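Local coordinates for putative uncharacterized protein (Ustilago maydis, PDB 4GNX) that is a subunit of replication protein A, the heterotrimeric complex that binds single-stranded DNA, and carries an OB fold, at residues R10-I14 and R15-N19. Sequence-based numbering, arbitrary orientation.
Sequences RPVTI and RQILN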
loop_
_atom_site.group_PDB
_atom_site.type_symbol
_atom_site.label_atom_id
_atom_site.label_comp_id
_atom_site.label_asym_id
_atom_site.label_seq_id
_atom_site.Cartn_x
_atom_site.Cartn_y
_atom_site.Cartn_z
ATOM N N ARG B 10 -7.330 -7.847 -12.521
ATOM C CA ARG B 10 -6.244 -6.935 -12.853
ATOM C C ARG B 10 -6.668 -5.493 -13.083
ATOM O O ARG B 10 -7.506 -5.204 -13.930
ATOM C CB ARG B 10 -5.453 -7.476 -14.043
ATOM C CG ARG B 10 -4.938 -8.878 -13.776
ATOM C CD ARG B 10 -4.145 -9.430 -14.950
ATOM N NE ARG B 10 -3.208 -8.445 -15.487
ATOM C CZ ARG B 10 -2.368 -8.670 -16.491
ATOM N NH1 ARG B 10 -2.328 -9.847 -17.097
ATOM N NH2 ARG B 10 -1.578 -7.684 -16.895
ATOM N N PRO B 11 -6.094 -4.573 -12.309
ATOM C CA PRO B 11 -6.413 -3.192 -12.594
ATOM C C PRO B 11 -5.641 -2.749 -13.874
ATOM O O PRO B 11 -4.448 -3.001 -14.013
ATOM C CB PRO B 11 -5.912 -2.479 -11.336
ATOM C CG PRO B 11 -4.705 -3.289 -10.912
ATOM C CD PRO B 11 -5.041 -4.708 -11.273
ATOM N N VAL B 12 -6.342 -2.114 -14.801
ATOM C CA VAL B 12 -5.795 -1.831 -16.108
ATOM C C VAL B 12 -6.352 -0.543 -16.619
ATOM O O VAL B 12 -7.411 -0.104 -16.180
ATOM C CB VAL B 12 -6.158 -2.910 -17.158
ATOM C CG1 VAL B 12 -5.429 -4.239 -16.896
ATOM C CG2 VAL B 12 -7.663 -3.096 -17.248
ATOM N N THR B 13 -5.621 0.058 -17.558
ATOM C CA THR B 13 -6.111 1.224 -18.290
ATOM C C THR B 13 -6.675 0.746 -19.605
ATOM O O THR B 13 -6.308 -0.311 -20.114
ATOM C CB THR B 13 -4.985 2.188 -18.654
ATOM O OG1 THR B 13 -4.090 1.523 -19.578
ATOM C CG2 THR B 13 -4.247 2.691 -17.379
ATOM N N ILE B 14 -7.559 1.542 -20.173
ATOM C CA ILE B 14 -8.139 1.161 -21.427
ATOM C C ILE B 14 -7.035 0.933 -22.449
ATOM O O ILE B 14 -7.141 -0.007 -23.267
ATOM C CB ILE B 14 -9.183 2.184 -21.888
ATOM C CG1 ILE B 14 -10.379 2.138 -20.900
ATOM C CG2 ILE B 14 -9.596 1.907 -23.338
ATOM C CD1 ILE B 14 -11.413 3.228 -21.089
ATOM N N ARG B 15 -5.961 1.735 -22.376
ATOM C CA ARG B 15 -4.837 1.555 -23.302
ATOM C C ARG B 15 -4.221 0.162 -23.254
ATOM O O ARG B 15 -3.920 -0.438 -24.315
ATOM C CB ARG B 15 -3.738 2.545 -23.027
ATOM C CG ARG B 15 -2.741 2.670 -24.163
ATOM C CD ARG B 15 -3.211 3.793 -25.073
ATOM N NE ARG B 15 -3.761 3.322 -26.340
ATOM C CZ ARG B 15 -4.596 4.004 -27.114
ATOM N NH1 ARG B 15 -5.041 5.208 -26.762
ATOM N NH2 ARG B 15 -5.003 3.459 -28.246
ATOM N N GLN B 16 -4.014 -0.341 -22.028
ATOM C CA GLN B 16 -3.508 -1.701 -21.837
ATOM C C GLN B 16 -4.487 -2.706 -22.387
ATOM O O GLN B 16 -4.086 -3.641 -23.095
ATOM C CB GLN B 16 -3.230 -2.015 -20.386
ATOM C CG GLN B 16 -1.972 -1.389 -19.801
ATOM C CD GLN B 16 -1.953 -1.530 -18.285
ATOM O OE1 GLN B 16 -2.918 -1.135 -17.587
ATOM N NE2 GLN B 16 -0.883 -2.126 -17.767
ATOM N N ILE B 17 -5.773 -2.509 -22.113
ATOM C CA ILE B 17 -6.768 -3.359 -22.765
ATOM C C ILE B 17 -6.535 -3.366 -24.274
ATOM O O ILE B 17 -6.426 -4.427 -24.868
ATOM C CB ILE B 17 -8.206 -2.959 -22.417
ATOM C CG1 ILE B 17 -8.398 -3.020 -20.900
ATOM C CG2 ILE B 17 -9.183 -3.886 -23.101
ATOM C CD1 ILE B 17 -9.679 -2.401 -20.422
ATOM N N LEU B 18 -6.389 -2.187 -24.874
ATOM C CA LEU B 18 -6.179 -2.080 -26.316
ATOM C C LEU B 18 -4.848 -2.652 -26.815
ATOM O O LEU B 18 -4.726 -3.026 -27.997
ATOM C CB LEU B 18 -6.311 -0.616 -26.759
ATOM C CG LEU B 18 -7.687 0.050 -26.595
ATOM C CD1 LEU B 18 -7.620 1.548 -26.852
ATOM C CD2 LEU B 18 -8.759 -0.590 -27.465
ATOM N N ASN B 19 -3.843 -2.701 -25.944
ATOM C CA ASN B 19 -2.558 -3.215 -26.382
ATOM C C ASN B 19 -2.343 -4.655 -26.049
ATOM O O ASN B 19 -1.304 -5.203 -26.388
ATOM C CB ASN B 19 -1.425 -2.390 -25.817
ATOM C CG ASN B 19 -1.313 -1.057 -26.486
ATOM O OD1 ASN B 19 -1.608 -0.921 -27.676
ATOM N ND2 ASN B 19 -0.904 -0.057 -25.732
#
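The flat carboxamide of Q16 points its oxygen, OE1, at the T13 backbone N-H: OE1 takes T13 N at 3.0 Å, in the carbonyl plane, with a C=O...N angle of 147°. The other flat group, the R15 guanidinium, has L18 CD1 over one face, 3.5 Å above the plane and offset toward the rim. V12 CA lies beside the Q16 oxygen, 3.3 Å from OE1. In return, T13 OG1 accepts from Q16 N at 3.1 Å, and the reciprocal pair makes a capping box at the start of helix 14-19, with T13 as N-cap. With chi1 at 65°, T13 places OG1 between its own N and C, facing the first turn; Q16 runs extended beyond CG back to the cap. The hydroxyl also bonds to L109 O of a neighbouring subunit, so the cap sits at a subunit interface. Behind the cap, V12 and I17 cross at about a right angle, V12 CG2 resting on I17 CG1, and both also pack on L39 of strand 38-50, joining the short helix to the OB-fold sheet. I17 N donates to T13 O, and one residue on, L18 N reaches I14 O at 2.8 Å.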